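Telomerase reverse transcriptase (Candida tropicalis MYA-3404, PDB 6ZD1) probably extends chromosome ends as a reverse transcriptase, copying a template carried in the telomerase RNA into telomeric DNA repeats. Local coordinates at residues E269-D272 / Y273-Y276; T376-E379 / F380-K384; Q252-Y255 / S256-K260; I657-F660 / A661-G665; I432-C435 / H436-E440. All coordinates share one frame; numbering follows the deposited sequence.

Four of the five contacts are helical turns and partly buried; interaction 2 is instead a loop with a beta turn, a surface contact. Interaction 4 is the most central, its centre about 9 Å from the centre of the chain. Interactions 1 and 3 are tied where E269 accepts from the backbone N of S253, and interaction 1 meets interaction 2 through the K270–D378 salt bridge. The bond between L377 N and G665 O joins the end of helix 642-664 to the loop of interaction 2. Y276 packs on V434, linking interactions 1 and 5. The chemistry varies: methyl groups over rings in 1 and 5, a serine cap in 3, a salt bridge and amide grip in 4.

Interaction 1. Residues E269-D272 / Y273-Y276; sequences EKWD and YIFY
I274 lays its CD1 methyl over one face of the W271 indole, and this is the tight part of the contact. The methyl carbon sits 4.0 Å from the centroid of the six-membered ring of W271, only 15° off the ring normal, a CH-pi contact placed toward the rim. The extended CG1 branch of I274 (chi2 178°) carries CD1 out to the indole, while I274 CG2 touches the same ring at CE3, 4.0 Å away. I274 is itself buried, and T376 of the neighbouring loop packs against it.

F275 is the loose side. Its ring is exposed and comes to the edge of the indole, CE2 lying 4.0 Å from W271 CE3, with the planes 55° apart, so the pair is oblique. The polar ends look elsewhere: K270 forms a salt bridge with D378, D272 with K268, and E269 accepts from the backbone N of S253. The backbone is regular, from Y273 N to E269 O at 3.1 Å through to Y276 N to D272 O at 2.7 Å. Spacings of three and four residues bring I274 and F275 to the same indole, as is usual on one face of an alpha helix, here the long helix 263-298.

Interaction 2. Residues T376-E379 / F380-K384; sequences TLDE and FLKLK
L377 and L381 make the apolar part of this contact, crossing at a slant with L377 CG 3.7 Å from L381 CD2. CG of L381 lies between its own backbone N and carbonyl carbon (chi1 62°), which brings both methyls back over the preceding turn: CD1 comes to 3.7 Å from D378 CB. K382 CD also lies 3.7 Å from D378 CB. L383 runs alongside E379, with its CD1 4.1 Å from E379 CG.

The backbone makes a type I beta turn from T376 to E379, whose E379 N to T376 O bond is weak. The E379 side chain folds back across it, OE2 accepting from T376 N at 3.2 Å from above the carboxylate plane, while OE1 forms a salt bridge with K278.

D378 OD2 and K382 NZ stand 4.3 Å apart, beyond a salt bridge; the stronger partner is K270, and both lysine amines gather near this carboxylate. That suggests a loop tied to helix 263-298 by D378 and E379, with E379 OE2 bracing the turn and L377 packing on L381.

Interaction 3. Residues Q252-Y255 / S256-K260; sequences QSLY and SFNNK
S253 is the N-cap of the short helix 254-258: its OG accepts from S256 N at 3.4 Å, a weak but nearly straight capping bond (166°). A chi1 of 63° brings OG round to that amide. The backbone N of S253 donates to E269 OE2 of helix 263-298, so the cap is itself tied to the next helix.

The following amides are met by backbone carbonyls. F257 N bonds to S253 O at 2.9 Å, N258 N to L254 O at 2.8 Å, and N259 N to Y255 O at 3.0 Å. N259 is where the chain leaves helical angles, so its amide closes the last of these turns.

The side chains add contacts around this frame. The L254 side chain crosses that of N258, its CG 3.6 Å from N258 ND2, and F257 turns toward Y453 and L445. The N259 and Y255 side chains cross at a slant, amide and ring planes 76° apart, with ND2 of N259 lying 3.2 Å from CE2 of Y255.

Interaction 4. Residues I657-F660 / A661-G665; sequences IEKF and ARVNG
The carbonyl oxygen of F660 is gripped twice by N664: the backbone N of N664 donates over 3.2 Å with an almost straight N-H (171°), and ND2 of N664 comes to 2.8 Å in a weak, bent bond. CG of N664 lies beside its own backbone N (chi1 -49°), folding the amide back along the helix. The same ND2 stands over one face of the F660 ring, toward its rim. Beyond the segments ND2 gives a bond to L602 O, and OD1 accepts from F604 N, so both ends of the amide are used.

Two residues earlier, R662 NH1 donates to E658 OE2 at 3.1 Å in a salt bridge; the oxygen accepts with its syn lone pair and sits 26° out of the R662 guanidinium plane. The bend of E658 at chi2 turns its carboxylate toward the arginine. K659 CG lies over one face of that guanidinium, toward its rim, 3.7 Å from R662 NH2. The K659 amine goes on to a salt bridge with E122 and a bond to L597 O.

At G665 the chain leaves helix 642-664, bonded to the backbone of L377, whose side chain packs on A661 and R662; E599 and L602 meet K659.

Interaction 5. Residues I432-C435 / H436-E440; sequences IEVC and HSQIE
I432 opens the contact by resting its CG2 methyl over one face of the H436 imidazole, 3.9 Å from the ring centroid and 19° off the normal, a CH-pi pair. The two side chains run side by side in the same direction, and the same two residues are joined by the helical bond H436 N to I432 O, 3.0 Å. CG of H436 lies anti to its carbonyl carbon (chi1 -73°), which swings the ring back toward the isoleucine.

E433 comes next and contributes through its backbone, its O accepting from S437 N at 2.8 Å. V434 O takes Q438 N at 2.9 Å, and the aliphatic CG of Q438 closes on the same oxygen at 3.2 Å. C435 O then receives I439 N at 2.9 Å, while I439 CG1 comes to 3.2 Å from C435 O.

Helix 428-440 sits between several others: V434 and C435 face helix 263-298, C435 and I439 also meet F472 of helix 469-484, and I432, H436 and I439 lie against helix 349-359.

Interaction 1. Residues E269-D272 / Y273-Y276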
loop_
_atom_site.group_PDB
_atom_site.type_symbol
_atom_site.label_atom_id
_atom_site.label_comp_id
_atom_site.label_asym_id
_atom_site.label_seq_id
_atom_site.Cartn_x
_atom_site.Cartn_y
_atom_site.Cartn_z
ATOM N N GLU A 269 18.226 -19.587 -0.348
ATOM C CA GLU A 269 18.322 -18.307 0.339
ATOM C C GLU A 269 16.969 -17.626 0.472
ATOM O O GLU A 269 16.788 -16.815 1.387
ATOM C CB GLU A 269 19.306 -17.394 -0.392
ATOM C CG GLU A 269 20.721 -17.941 -0.422
ATOM C CD GLU A 269 21.724 -16.944 -0.959
ATOM O OE1 GLU A 269 22.940 -17.176 -0.790
ATOM O OE2 GLU A 269 21.294 -15.927 -1.546
ATOM N N LYS A 270 16.014 -17.955 -0.398
ATOM C CA LYS A 270 14.668 -17.416 -0.241
ATOM C C LYS A 270 14.059 -17.857 1.083
ATOM O O LYS A 270 13.405 -17.063 1.769
ATOM C CB LYS A 270 13.789 -17.848 -1.417
ATOM C CG LYS A 270 12.342 -17.386 -1.326
ATOM C CD LYS A 270 12.248 -15.876 -1.190
ATOM C CE LYS A 270 10.817 -15.423 -0.944
ATOM N NZ LYS A 270 9.918 -15.752 -2.083
ATOM N N TRP A 271 14.291 -19.113 1.475
ATOM C CA TRP A 271 13.797 -19.608 2.754
ATOM C C TRP A 271 14.644 -19.145 3.929
ATOM O O TRP A 271 14.141 -19.108 5.059
ATOM C CB TRP A 271 13.723 -21.137 2.738
ATOM C CG TRP A 271 12.538 -21.638 1.994
ATOM C CD1 TRP A 271 12.489 -22.008 0.681
ATOM C CD2 TRP A 271 11.212 -21.798 2.507
ATOM N NE1 TRP A 271 11.213 -22.400 0.349
ATOM C CE2 TRP A 271 10.411 -22.280 1.453
ATOM C CE3 TRP A 271 10.625 -21.587 3.760
ATOM C CZ2 TRP A 271 9.055 -22.556 1.613
ATOM C CZ3 TRP A 271 9.278 -21.861 3.917
ATOM C CH2 TRP A 271 8.508 -22.340 2.849
ATOM N N ASP A 272 15.911 -18.795 3.694
ATOM C CA ASP A 272 16.683 -18.127 4.735
ATOM C C ASP A 272 16.036 -16.803 5.121
ATOM O O ASP A 272 15.879 -16.506 6.311
ATOM C CB ASP A 272 18.121 -17.904 4.266
ATOM C CG ASP A 272 18.960 -19.161 4.338
ATOM O OD1 ASP A 272 18.716 -19.988 5.242
ATOM O OD2 ASP A 272 19.869 -19.318 3.496
ATOM N N TYR A 273 15.620 -16.010 4.129
ATOM C CA TYR A 273 14.951 -14.750 4.434
ATOM C C TYR A 273 13.613 -14.998 5.115
ATOM O O TYR A 273 13.280 -14.331 6.102
ATOM C CB TYR A 273 14.756 -13.928 3.158
ATOM C CG TYR A 273 14.199 -12.538 3.401
ATOM C CD1 TYR A 273 12.829 -12.302 3.387
ATOM C CD2 TYR A 273 15.045 -11.463 3.648
ATOM C CE1 TYR A 273 12.318 -11.033 3.611
ATOM C CE2 TYR A 273 14.543 -10.194 3.874
ATOM C CZ TYR A 273 13.181 -9.983 3.854
ATOM O OH TYR A 273 12.680 -8.719 4.078
ATOM N N ILE A 274 12.850 -15.975 4.617
ATOM C CA ILE A 274 11.565 -16.321 5.220
ATOM C C ILE A 274 11.741 -16.690 6.687
ATOM O O ILE A 274 10.948 -16.283 7.546
ATOM C CB ILE A 274 10.895 -17.458 4.427
ATOM C CG1 ILE A 274 10.473 -16.975 3.042
ATOM C CG2 ILE A 274 9.696 -18.011 5.180
ATOM C CD1 ILE A 274 9.849 -18.064 2.199
ATOM N N PHE A 275 12.777 -17.471 7.002
ATOM C CA PHE A 275 13.034 -17.798 8.400
ATOM C C PHE A 275 13.588 -16.597 9.154
ATOM O O PHE A 275 13.283 -16.405 10.338
ATOM C CB PHE A 275 13.995 -18.982 8.502
ATOM C CG PHE A 275 13.391 -20.285 8.076
ATOM C CD1 PHE A 275 14.195 -21.331 7.665
ATOM C CD2 PHE A 275 12.017 -20.465 8.087
ATOM C CE1 PHE A 275 13.643 -22.530 7.272
ATOM C CE2 PHE A 275 11.457 -21.664 7.694
ATOM C CZ PHE A 275 12.272 -22.699 7.285
ATOM N N TYR A 276 14.405 -15.775 8.489
ATOM C CA TYR A 276 14.894 -14.556 9.125
ATOM C C TYR A 276 13.751 -13.586 9.400
ATOM O O TYR A 276 13.707 -12.952 10.460
ATOM C CB TYR A 276 15.963 -13.898 8.251
ATOM C CG TYR A 276 16.622 -12.686 8.874
ATOM C CD1 TYR A 276 16.352 -11.403 8.408
ATOM C CD2 TYR A 276 17.519 -12.825 9.927
ATOM C CE1 TYR A 276 16.960 -10.294 8.974
ATOM C CE2 TYR A 276 18.127 -11.722 10.498
ATOM C CZ TYR A 276 17.844 -10.461 10.020
ATOM O OH TYR A 276 18.452 -9.365 10.591
#

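Interaction 2. Residues T376-E379 / F380-K384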
loop_
_atom_site.group_PDB
_atom_site.type_symbol
_atom_site.label_atom_id
_atom_site.label_comp_id
_atom_site.label_asym_id
_atom_site.label_seq_id
_atom_site.Cartn_x
_atom_site.Cartn_y
_atom_site.Cartn_z
ATOM N N THR A 376 4.381 -16.518 6.761
ATOM C CA THR A 376 4.733 -15.704 5.612
ATOM C C THR A 376 3.662 -15.920 4.551
ATOM O O THR A 376 2.946 -16.925 4.570
ATOM C CB THR A 376 6.122 -16.093 5.082
ATOM O OG1 THR A 376 7.077 -16.060 6.153
ATOM C CG2 THR A 376 6.569 -15.157 3.962
ATOM N N LEU A 377 3.497 -14.936 3.660
ATOM C CA LEU A 377 2.576 -15.115 2.538
ATOM C C LEU A 377 2.931 -16.371 1.771
ATOM O O LEU A 377 2.078 -17.238 1.542
ATOM C CB LEU A 377 2.589 -13.908 1.598
ATOM C CG LEU A 377 1.716 -14.160 0.358
ATOM C CD1 LEU A 377 0.271 -14.377 0.775
ATOM C CD2 LEU A 377 1.827 -13.053 -0.652
ATOM N N ASP A 378 4.209 -16.463 1.384
ATOM C CA ASP A 378 4.749 -17.588 0.570
ATOM C C ASP A 378 4.776 -18.901 1.365
ATOM O O ASP A 378 5.625 -19.756 1.047
ATOM C CB ASP A 378 6.131 -17.247 0.004
ATOM C CG ASP A 378 6.344 -15.758 -0.210
ATOM O OD1 ASP A 378 5.336 -15.037 -0.345
ATOM O OD2 ASP A 378 7.516 -15.334 -0.242
ATOM N N GLU A 379 3.890 -19.055 2.353
ATOM C CA GLU A 379 3.827 -20.318 3.139
ATOM C C GLU A 379 2.807 -21.240 2.463
ATOM O O GLU A 379 3.212 -22.288 1.919
ATOM C CB GLU A 379 3.436 -20.026 4.588
ATOM C CG GLU A 379 4.001 -21.027 5.581
ATOM C CD GLU A 379 5.069 -20.467 6.505
ATOM O OE1 GLU A 379 5.345 -21.104 7.540
ATOM O OE2 GLU A 379 5.620 -19.395 6.187
ATOM N N PHE A 380 1.534 -20.841 2.510
ATOM C CA PHE A 380 0.417 -21.545 1.884
ATOM C C PHE A 380 0.685 -21.767 0.411
ATOM O O PHE A 380 0.728 -22.905 -0.069
ATOM C CB PHE A 380 -0.881 -20.762 2.119
ATOM C CG PHE A 380 -1.112 -20.472 3.569
ATOM C CD1 PHE A 380 -0.458 -19.411 4.180
ATOM C CD2 PHE A 380 -1.920 -21.289 4.337
ATOM C CE1 PHE A 380 -0.627 -19.157 5.521
ATOM C CE2 PHE A 380 -2.100 -21.037 5.687
ATOM C CZ PHE A 380 -1.448 -19.965 6.279
ATOM N N LEU A 381 0.877 -20.685 -0.326
ATOM C CA LEU A 381 1.529 -20.803 -1.616
ATOM C C LEU A 381 2.953 -21.310 -1.405
ATOM O O LEU A 381 3.687 -20.802 -0.553
ATOM C CB LEU A 381 1.502 -19.468 -2.366
ATOM C CG LEU A 381 2.194 -18.237 -1.781
ATOM C CD1 LEU A 381 3.504 -18.006 -2.510
ATOM C CD2 LEU A 381 1.282 -17.027 -1.890
ATOM N N LYS A 382 3.320 -22.337 -2.168
ATOM C CA LYS A 382 4.503 -23.199 -2.055
ATOM C C LYS A 382 4.401 -24.270 -0.968
ATOM O O LYS A 382 5.346 -25.029 -0.836
ATOM C CB LYS A 382 5.803 -22.420 -1.788
ATOM C CG LYS A 382 6.090 -21.231 -2.684
ATOM C CD LYS A 382 7.059 -20.305 -1.957
ATOM C CE LYS A 382 8.158 -19.754 -2.851
ATOM N NZ LYS A 382 9.063 -18.850 -2.081
ATOM N N LEU A 383 3.326 -24.352 -0.176
ATOM C CA LEU A 383 3.091 -25.584 0.582
ATOM C C LEU A 383 1.647 -26.075 0.548
ATOM O O LEU A 383 1.404 -27.215 0.957
ATOM C CB LEU A 383 3.533 -25.435 2.052
ATOM C CG LEU A 383 4.931 -24.917 2.456
ATOM C CD1 LEU A 383 4.980 -24.656 3.956
ATOM C CD2 LEU A 383 6.075 -25.841 2.059
ATOM N N LYS A 384 0.693 -25.277 0.066
ATOM C CA LYS A 384 -0.745 -25.543 0.173
ATOM C C LYS A 384 -1.448 -24.818 -0.974
ATOM O O LYS A 384 -0.816 -24.420 -1.958
ATOM C CB LYS A 384 -1.290 -25.110 1.541
ATOM C CG LYS A 384 -0.869 -25.981 2.723
ATOM C CD LYS A 384 -1.356 -25.399 4.043
ATOM C CE LYS A 384 -0.892 -26.237 5.226
ATOM N NZ LYS A 384 -1.372 -25.685 6.523
#

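Interaction 3. Residues Q252-Y255 / S256-K260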
loop_
_atom_site.group_PDB
_atom_site.type_symbol
_atom_site.label_atom_id
_atom_site.label_comp_id
_atom_site.label_asym_id
_atom_site.label_seq_id
_atom_site.Cartn_x
_atom_site.Cartn_y
_atom_site.Cartn_z
ATOM N N GLN A 252 17.810 -12.517 -1.685
ATOM C CA GLN A 252 19.014 -13.253 -2.039
ATOM C C GLN A 252 20.243 -12.528 -1.515
ATOM O O GLN A 252 20.189 -11.364 -1.107
ATOM C CB GLN A 252 19.156 -13.421 -3.556
ATOM C CG GLN A 252 17.892 -13.783 -4.282
ATOM C CD GLN A 252 18.068 -13.685 -5.777
ATOM O OE1 GLN A 252 18.712 -14.531 -6.394
ATOM N NE2 GLN A 252 17.509 -12.639 -6.369
ATOM N N SER A 253 21.367 -13.235 -1.549
ATOM C CA SER A 253 22.659 -12.588 -1.415
ATOM C C SER A 253 23.088 -12.026 -2.767
ATOM O O SER A 253 22.468 -12.281 -3.803
ATOM C CB SER A 253 23.700 -13.573 -0.884
ATOM O OG SER A 253 23.895 -14.646 -1.788
ATOM N N LEU A 254 24.165 -11.242 -2.756
ATOM C CA LEU A 254 24.659 -10.683 -4.009
ATOM C C LEU A 254 25.178 -11.783 -4.929
ATOM O O LEU A 254 24.954 -11.739 -6.144
ATOM C CB LEU A 254 25.746 -9.642 -3.735
ATOM C CG LEU A 254 26.302 -8.923 -4.968
ATOM C CD1 LEU A 254 25.199 -8.189 -5.718
ATOM C CD2 LEU A 254 27.425 -7.969 -4.586
ATOM N N TYR A 255 25.856 -12.788 -4.362
ATOM C CA TYR A 255 26.347 -13.906 -5.162
ATOM C C TYR A 255 25.202 -14.620 -5.870
ATOM O O TYR A 255 25.282 -14.913 -7.068
ATOM C CB TYR A 255 27.118 -14.884 -4.272
ATOM C CG TYR A 255 27.743 -16.044 -5.019
ATOM C CD1 TYR A 255 27.933 -17.271 -4.395
ATOM C CD2 TYR A 255 28.158 -15.908 -6.339
ATOM C CE1 TYR A 255 28.508 -18.334 -5.069
ATOM C CE2 TYR A 255 28.733 -16.964 -7.020
ATOM C CZ TYR A 255 28.906 -18.174 -6.381
ATOM O OH TYR A 255 29.479 -19.230 -7.055
ATOM N N SER A 256 24.124 -14.908 -5.136
ATOM C CA SER A 256 22.968 -15.563 -5.736
ATOM C C SER A 256 22.272 -14.660 -6.745
ATOM O O SER A 256 21.713 -15.150 -7.734
ATOM C CB SER A 256 21.988 -15.992 -4.645
ATOM O OG SER A 256 20.827 -16.584 -5.201
ATOM N N PHE A 257 22.286 -13.347 -6.508
ATOM C CA PHE A 257 21.643 -12.423 -7.434
ATOM C C PHE A 257 22.417 -12.321 -8.744
ATOM O O PHE A 257 21.816 -12.258 -9.824
ATOM C CB PHE A 257 21.501 -11.049 -6.784
ATOM C CG PHE A 257 20.890 -10.023 -7.685
ATOM C CD1 PHE A 257 19.527 -10.018 -7.923
ATOM C CD2 PHE A 257 21.678 -9.065 -8.300
ATOM C CE1 PHE A 257 18.960 -9.078 -8.756
ATOM C CE2 PHE A 257 21.117 -8.122 -9.132
ATOM C CZ PHE A 257 19.758 -8.128 -9.362
ATOM N N ASN A 258 23.751 -12.285 -8.668
ATOM C CA ASN A 258 24.560 -12.231 -9.881
ATOM C C ASN A 258 24.496 -13.538 -10.662
ATOM O O ASN A 258 24.556 -13.521 -11.897
ATOM C CB ASN A 258 26.011 -11.893 -9.534
ATOM C CG ASN A 258 26.189 -10.445 -9.116
ATOM O OD1 ASN A 258 25.451 -9.565 -9.559
ATOM N ND2 ASN A 258 27.176 -10.191 -8.262
ATOM N N ASN A 259 24.379 -14.672 -9.970
ATOM C CA ASN A 259 24.270 -15.978 -10.621
ATOM C C ASN A 259 22.789 -16.293 -10.790
ATOM O O ASN A 259 22.171 -16.952 -9.953
ATOM C CB ASN A 259 24.984 -17.053 -9.810
ATOM C CG ASN A 259 26.481 -16.812 -9.702
ATOM O OD1 ASN A 259 26.937 -15.669 -9.653
ATOM N ND2 ASN A 259 27.252 -17.894 -9.669
ATOM N N LYS A 260 22.215 -15.820 -11.897
ATOM C CA LYS A 260 20.785 -15.965 -12.143
ATOM C C LYS A 260 20.384 -17.391 -12.506
ATOM O O LYS A 260 19.182 -17.679 -12.565
ATOM C CB LYS A 260 20.349 -15.001 -13.251
ATOM C CG LYS A 260 20.947 -13.603 -13.124
ATOM C CD LYS A 260 20.451 -12.674 -14.225
ATOM C CE LYS A 260 21.337 -11.443 -14.348
ATOM N NZ LYS A 260 21.476 -10.717 -13.054
#

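Interaction 4. Residues I657-F660 / A661-G665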
loop_
_atom_site.group_PDB
_atom_site.type_symbol
_atom_site.label_atom_id
_atom_site.label_comp_id
_atom_site.label_asym_id
_atom_site.label_seq_id
_atom_site.Cartn_x
_atom_site.Cartn_y
_atom_site.Cartn_z
ATOM N N ILE A 657 -7.295 -8.907 2.400
ATOM C CA ILE A 657 -6.364 -9.718 3.176
ATOM C C ILE A 657 -5.221 -10.200 2.294
ATOM O O ILE A 657 -4.054 -10.176 2.700
ATOM C CB ILE A 657 -7.102 -10.889 3.848
ATOM C CG1 ILE A 657 -8.146 -10.365 4.837
ATOM C CG2 ILE A 657 -6.119 -11.781 4.580
ATOM C CD1 ILE A 657 -7.553 -9.546 5.963
ATOM N N GLU A 658 -5.535 -10.610 1.061
ATOM C CA GLU A 658 -4.507 -11.107 0.153
ATOM C C GLU A 658 -3.511 -10.011 -0.202
ATOM O O GLU A 658 -2.293 -10.223 -0.144
ATOM C CB GLU A 658 -5.167 -11.666 -1.111
ATOM C CG GLU A 658 -4.418 -12.795 -1.810
ATOM C CD GLU A 658 -3.418 -12.301 -2.840
ATOM O OE1 GLU A 658 -2.684 -13.138 -3.411
ATOM O OE2 GLU A 658 -3.366 -11.076 -3.082
ATOM N N LYS A 659 -4.005 -8.817 -0.539
ATOM C CA LYS A 659 -3.091 -7.742 -0.904
ATOM C C LYS A 659 -2.289 -7.257 0.299
ATOM O O LYS A 659 -1.129 -6.861 0.145
ATOM C CB LYS A 659 -3.862 -6.586 -1.545
ATOM C CG LYS A 659 -2.977 -5.583 -2.266
ATOM C CD LYS A 659 -3.781 -4.676 -3.183
ATOM C CE LYS A 659 -2.867 -3.712 -3.922
ATOM N NZ LYS A 659 -3.594 -2.906 -4.942
ATOM N N PHE A 660 -2.870 -7.309 1.503
ATOM C CA PHE A 660 -2.119 -6.936 2.700
ATOM C C PHE A 660 -0.978 -7.911 2.962
ATOM O O PHE A 660 0.128 -7.498 3.329
ATOM C CB PHE A 660 -3.044 -6.874 3.917
ATOM C CG PHE A 660 -2.321 -6.637 5.214
ATOM C CD1 PHE A 660 -1.942 -7.699 6.022
ATOM C CD2 PHE A 660 -2.011 -5.349 5.623
ATOM C CE1 PHE A 660 -1.269 -7.478 7.217
ATOM C CE2 PHE A 660 -1.341 -5.121 6.818
ATOM C CZ PHE A 660 -0.969 -6.188 7.614
ATOM N N ALA A 661 -1.234 -9.212 2.808
ATOM C CA ALA A 661 -0.170 -10.197 2.967
ATOM C C ALA A 661 0.849 -10.092 1.839
ATOM O O ALA A 661 2.051 -10.282 2.060
ATOM C CB ALA A 661 -0.763 -11.602 3.035
ATOM N N ARG A 662 0.386 -9.795 0.623
ATOM C CA ARG A 662 1.299 -9.616 -0.503
ATOM C C ARG A 662 2.271 -8.472 -0.241
ATOM O O ARG A 662 3.487 -8.620 -0.419
ATOM C CB ARG A 662 0.498 -9.358 -1.782
ATOM C CG ARG A 662 0.732 -10.348 -2.917
ATOM C CD ARG A 662 -0.311 -10.146 -4.010
ATOM N NE ARG A 662 -0.351 -8.758 -4.465
ATOM C CZ ARG A 662 -1.430 -8.160 -4.966
ATOM N NH1 ARG A 662 -2.577 -8.820 -5.070
ATOM N NH2 ARG A 662 -1.364 -6.892 -5.354
ATOM N N VAL A 663 1.750 -7.320 0.187
ATOM C CA VAL A 663 2.591 -6.139 0.354
ATOM C C VAL A 663 3.621 -6.359 1.456
ATOM O O VAL A 663 4.827 -6.195 1.241
ATOM C CB VAL A 663 1.720 -4.900 0.624
ATOM C CG1 VAL A 663 2.580 -3.734 1.082
ATOM C CG2 VAL A 663 0.950 -4.526 -0.631
ATOM N N ASN A 664 3.169 -6.742 2.647
ATOM C CA ASN A 664 4.073 -6.866 3.782
ATOM C C ASN A 664 4.777 -8.213 3.856
ATOM O O ASN A 664 5.738 -8.346 4.621
ATOM C CB ASN A 664 3.307 -6.618 5.079
ATOM C CG ASN A 664 2.486 -5.358 5.016
ATOM O OD1 ASN A 664 3.028 -4.256 4.981
ATOM N ND2 ASN A 664 1.171 -5.511 4.982
ATOM N N GLY A 665 4.344 -9.203 3.082
ATOM C CA GLY A 665 4.980 -10.499 3.085
ATOM C C GLY A 665 4.782 -11.322 4.337
ATOM O O GLY A 665 5.102 -12.514 4.322
#

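Interaction 5. Residues I432-C435 / H436-E440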
loop_
_atom_site.group_PDB
_atom_site.type_symbol
_atom_site.label_atom_id
_atom_site.label_comp_id
_atom_site.label_asym_id
_atom_site.label_seq_id
_atom_site.Cartn_x
_atom_site.Cartn_y
_atom_site.Cartn_z
ATOM N N ILE A 432 18.962 -5.252 19.807
ATOM C CA ILE A 432 19.912 -4.169 19.568
ATOM C C ILE A 432 20.800 -4.500 18.376
ATOM O O ILE A 432 21.117 -3.627 17.558
ATOM C CB ILE A 432 20.746 -3.892 20.833
ATOM C CG1 ILE A 432 19.852 -3.399 21.970
ATOM C CG2 ILE A 432 21.835 -2.872 20.538
ATOM C CD1 ILE A 432 19.097 -2.132 21.644
ATOM N N GLU A 433 21.202 -5.766 18.245
ATOM C CA GLU A 433 22.100 -6.137 17.157
ATOM C C GLU A 433 21.406 -6.035 15.806
ATOM O O GLU A 433 21.980 -5.506 14.846
ATOM C CB GLU A 433 22.635 -7.550 17.379
ATOM C CG GLU A 433 23.788 -7.922 16.464
ATOM C CD GLU A 433 24.317 -9.316 16.733
ATOM O OE1 GLU A 433 23.627 -10.296 16.379
ATOM O OE2 GLU A 433 25.419 -9.431 17.310
ATOM N N VAL A 434 20.165 -6.519 15.714
ATOM C CA VAL A 434 19.445 -6.482 14.446
ATOM C C VAL A 434 19.090 -5.048 14.070
ATOM O O VAL A 434 19.172 -4.663 12.896
ATOM C CB VAL A 434 18.199 -7.383 14.517
ATOM C CG1 VAL A 434 17.386 -7.288 13.233
ATOM C CG2 VAL A 434 18.613 -8.816 14.780
ATOM N N CYS A 435 18.699 -4.233 15.052
ATOM C CA CYS A 435 18.421 -2.827 14.773
ATOM C C CYS A 435 19.662 -2.127 14.234
ATOM O O CYS A 435 19.607 -1.445 13.204
ATOM C CB CYS A 435 17.907 -2.128 16.032
ATOM S SG CYS A 435 16.236 -2.623 16.545
ATOM N N HIS A 436 20.803 -2.307 14.908
ATOM C CA HIS A 436 22.048 -1.711 14.432
ATOM C C HIS A 436 22.422 -2.238 13.056
ATOM O O HIS A 436 22.874 -1.476 12.195
ATOM C CB HIS A 436 23.178 -1.973 15.425
ATOM C CG HIS A 436 23.082 -1.156 16.674
ATOM N ND1 HIS A 436 24.160 -0.933 17.503
ATOM C CD2 HIS A 436 22.035 -0.507 17.235
ATOM C CE1 HIS A 436 23.781 -0.183 18.522
ATOM N NE2 HIS A 436 22.496 0.088 18.385
ATOM N N SER A 437 22.239 -3.541 12.829
ATOM C CA SER A 437 22.563 -4.111 11.525
ATOM C C SER A 437 21.699 -3.503 10.425
ATOM O O SER A 437 22.196 -3.197 9.334
ATOM C CB SER A 437 22.400 -5.628 11.559
ATOM O OG SER A 437 22.609 -6.189 10.275
ATOM N N GLN A 438 20.406 -3.309 10.694
ATOM C CA GLN A 438 19.531 -2.697 9.697
ATOM C C GLN A 438 19.908 -1.242 9.446
ATOM O O GLN A 438 19.837 -0.764 8.309
ATOM C CB GLN A 438 18.072 -2.799 10.142
ATOM C CG GLN A 438 17.520 -4.217 10.182
ATOM C CD GLN A 438 17.059 -4.712 8.824
ATOM O OE1 GLN A 438 16.253 -4.063 8.156
ATOM N NE2 GLN A 438 17.566 -5.869 8.410
ATOM N N ILE A 439 20.306 -0.520 10.494
ATOM C CA ILE A 439 20.668 0.883 10.330
ATOM C C ILE A 439 22.006 1.012 9.614
ATOM O O ILE A 439 22.139 1.760 8.639
ATOM C CB ILE A 439 20.709 1.591 11.696
ATOM C CG1 ILE A 439 19.331 1.598 12.354
ATOM C CG2 ILE A 439 21.239 3.009 11.541
ATOM C CD1 ILE A 439 19.391 1.837 13.849
ATOM N N GLU A 440 23.013 0.275 10.079
ATOM C CA GLU A 440 24.385 0.523 9.656
ATOM C C GLU A 440 24.807 -0.283 8.434
ATOM O O GLU A 440 25.741 0.128 7.739
ATOM C CB GLU A 440 25.346 0.233 10.814
ATOM C CG GLU A 440 24.994 0.978 12.095
ATOM C CD GLU A 440 25.864 0.584 13.277
ATOM O OE1 GLU A 440 26.065 1.439 14.171
ATOM O OE2 GLU A 440 26.339 -0.574 13.314
#